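Long-range contact in putative epoxide hydrolase protein (Klebsiella pneumoniae subsp. pneumoniae, PDB 5BOV), which is a putative epoxide hydrolase of the alpha/beta hydrolase fold and may have monoacylglycerol lipase activity: residues L240-T244 with K268-K272. Sequence-based numbering, arbitrary orientation.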
ATOM      1  N   LEU A 240      -8.288 -15.332  -7.317  1.00 13.39           N
ATOM      2  CA  LEU A 240      -9.024 -14.202  -6.774  1.00 12.85           C
ATOM      3  C   LEU A 240      -9.839 -14.612  -5.565  1.00 12.45           C
ATOM      4  O   LEU A 240     -11.059 -14.460  -5.555  1.00 13.42           O
ATOM      5  CB  LEU A 240      -9.852 -13.502  -7.820  1.00 13.25           C
ATOM      6  CG  LEU A 240      -9.142 -13.155  -9.150  1.00 14.31           C
ATOM      7  CD1 LEU A 240     -10.127 -12.416 -10.076  1.00 15.18           C
ATOM      8  CD2 LEU A 240      -7.889 -12.367  -8.914  1.00 14.28           C
ATOM      9  N   PRO A 241      -9.186 -15.113  -4.532  1.00 12.02           N
ATOM     10  CA  PRO A 241      -9.887 -15.561  -3.358  1.00 12.17           C
ATOM     11  C   PRO A 241     -10.621 -14.420  -2.638  1.00 12.16           C
ATOM     12  O   PRO A 241     -10.091 -13.337  -2.537  1.00 11.16           O
ATOM     13  CB  PRO A 241      -8.767 -16.109  -2.480  1.00 12.61           C
ATOM     14  CG  PRO A 241      -7.597 -15.299  -2.867  1.00 12.32           C
ATOM     15  CD  PRO A 241      -7.735 -15.194  -4.341  1.00 11.96           C
ATOM     16  N   PRO A 242     -11.780 -14.678  -2.073  1.00 12.18           N
ATOM     17  CA  PRO A 242     -12.462 -13.612  -1.375  1.00 12.38           C
ATOM     18  C   PRO A 242     -11.857 -13.345  -0.008  1.00 12.15           C
ATOM     19  O   PRO A 242     -11.097 -14.170   0.513  1.00 12.69           O
ATOM     20  CB  PRO A 242     -13.865 -14.182  -1.207  1.00 13.51           C
ATOM     21  CG  PRO A 242     -13.679 -15.659  -1.162  1.00 13.96           C
ATOM     22  CD  PRO A 242     -12.617 -15.897  -2.203  1.00 13.56           C
ATOM     23  N   ILE A 243     -12.111 -12.137   0.495  1.00 11.48           N
ATOM     24  CA  ILE A 243     -11.642 -11.763   1.835  1.00 11.23           C
ATOM     25  C   ILE A 243     -12.799 -11.973   2.784  1.00 10.86           C
ATOM     26  O   ILE A 243     -13.923 -11.428   2.605  1.00 10.69           O
ATOM     27  CB  ILE A 243     -11.158 -10.316   1.788  1.00 11.35           C
ATOM     28  CG1 ILE A 243      -9.798 -10.324   1.049  1.00 11.57           C
ATOM     29  CG2 ILE A 243     -10.990  -9.782   3.196  1.00 11.44           C
ATOM     30  CD1 ILE A 243      -9.352  -9.007   0.560  1.00 11.59           C
ATOM     31  N   THR A 244     -12.533 -12.705   3.849  1.00 10.79           N
ATOM     32  CA  THR A 244     -13.561 -13.132   4.774  1.00 11.16           C
ATOM     33  C   THR A 244     -13.681 -12.250   6.034  1.00 10.97           C
ATOM     34  O   THR A 244     -14.608 -12.389   6.832  1.00 11.58           O
ATOM     35  CB  THR A 244     -13.282 -14.599   5.258  1.00 12.09           C
ATOM     36  OG1 THR A 244     -12.071 -14.642   6.020  1.00 12.22           O
ATOM     37  CG2 THR A 244     -13.237 -15.546   4.096  1.00 12.81           C
ATOM     38  N   LYS A 268     -16.421  -9.660  -3.520  1.00 10.89           N
ATOM     39  CA  LYS A 268     -15.116 -10.146  -3.103  1.00 11.09           C
ATOM     40  C   LYS A 268     -14.929 -10.101  -1.609  1.00 11.00           C
ATOM     41  O   LYS A 268     -13.930 -10.652  -1.121  1.00 11.20           O
ATOM     42  CB  LYS A 268     -14.014  -9.349  -3.750  1.00 12.04           C
ATOM     43  CG  LYS A 268     -14.074  -9.262  -5.251  1.00 13.49           C
ATOM     44  CD  LYS A 268     -14.192 -10.624  -5.865  1.00 14.25           C
ATOM     45  CE  LYS A 268     -12.987 -11.504  -5.648  1.00 14.75           C
ATOM     46  NZ  LYS A 268     -13.192 -12.823  -6.332  1.00 16.54           N
ATOM     47  N   PHE A 269     -15.883  -9.594  -0.860  1.00 10.27           N
ATOM     48  CA  PHE A 269     -15.744  -9.478   0.595  1.00 10.26           C
ATOM     49  C   PHE A 269     -16.955 -10.252   1.187  1.00 10.80           C
ATOM     50  O   PHE A 269     -18.113  -9.803   1.028  1.00 11.18           O
ATOM     51  CB  PHE A 269     -15.781  -8.044   0.969  1.00 10.07           C
ATOM     52  CG  PHE A 269     -14.631  -7.268   0.412  1.00  9.94           C
ATOM     53  CD1 PHE A 269     -13.384  -7.324   1.034  1.00 10.00           C
ATOM     54  CD2 PHE A 269     -14.771  -6.601  -0.758  1.00 10.06           C
ATOM     55  CE1 PHE A 269     -12.315  -6.661   0.458  1.00  9.86           C
ATOM     56  CE2 PHE A 269     -13.662  -5.914  -1.324  1.00  9.66           C
ATOM     57  CZ  PHE A 269     -12.469  -5.933  -0.688  1.00  9.33           C
ATOM     58  N   THR A 270     -16.676 -11.432   1.715  1.00 11.13           N
ATOM     59  CA  THR A 270     -17.698 -12.357   2.079  1.00 12.02           C
ATOM     60  C   THR A 270     -18.095 -12.321   3.542  1.00 12.76           C
ATOM     61  O   THR A 270     -18.961 -13.108   3.919  1.00 13.01           O
ATOM     62  CB  THR A 270     -17.306 -13.782   1.668  1.00 12.67           C
ATOM     63  OG1 THR A 270     -16.012 -14.107   2.189  1.00 12.65           O
ATOM     64  CG2 THR A 270     -17.273 -13.911   0.162  1.00 12.52           C
ATOM     65  N   GLY A 271     -17.401 -11.488   4.351  1.00 12.66           N
ATOM     66  CA  GLY A 271     -17.795 -11.276   5.715  1.00 12.78           C
ATOM     67  C   GLY A 271     -18.549  -9.974   5.873  1.00 12.80           C
ATOM     68  O   GLY A 271     -19.284  -9.522   5.015  1.00 12.82           O
ATOM     69  N   LYS A 272     -18.432  -9.389   7.057  1.00 12.77           N
ATOM     70  CA  LYS A 272     -19.039  -8.108   7.334  1.00 13.56           C
ATOM     71  C   LYS A 272     -18.404  -7.101   6.421  1.00 12.00           C
ATOM     72  O   LYS A 272     -17.204  -7.172   6.159  1.00 11.61           O
ATOM     73  CB  LYS A 272     -18.767  -7.747   8.803  1.00 16.21           C
ATOM     74  CG  LYS A 272     -19.514  -8.689   9.730  1.00 20.68           C
ATOM     75  CD  LYS A 272     -19.217  -8.294  11.140  1.00 26.41           C
ATOM     76  CE  LYS A 272     -20.142  -9.054  12.082  1.00 30.85           C
ATOM     77  NZ  LYS A 272     -20.012  -8.577  13.486  1.00 34.66           N
TER
HETATM   78  O   HOH W   1     -16.373 -10.932   8.732  1.00 18.66           O
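Two bends in its chain, chi2 -52° and chi3 -65°, curl K268 toward L240, and its NZ donates to L240 O at 2.8 Å, tilted somewhat from the plane of that carbonyl. L240 is the first residue to leave helical geometry after helix 231-238, so the ammonium group binds a backbone oxygen just past the helix end; K268 also makes a cation-pi contact with Y136. With CG1 beside its own backbone N and an extended chi2 (163°), I243 lays CD1 alongside the F269 ring, 3.8 Å from its CE1. F269 CD1 lies equally near I243 CB, and the two side chains point the same way. The backbones of I243 and F269 form a single parallel bridge: I243 N donates to K268 O at 2.9 Å in a nearly straight bond, and I243 O accepts from T270 N at 2.9 Å. F269 CA adds a CH...O contact to that same I243 O. The segments thus run side by side in the loops that lead into strands 247-252 and 273-278, neighbouring parallel strands at one edge of the central alpha/beta hydrolase sheet, and the pairing begins before the strands do. I243 and F269 are buried; I243 packs on D117, A120 and A121 of helix 111-122, while F269 reaches T247, T249 and the ring of Y273. On the exposed flank T270 spans P242 and T244, with its CG2 3.7 Å from P242 CB and its OG1 as close to T244 CG2. Farther along, G271 CA makes a long CH...O contact with T244 O. A water donates to T244 O at 3.0 Å and accepts from K272 N, linking the two backbones beyond the bridge, where K272 also enters backbone pairing with T247.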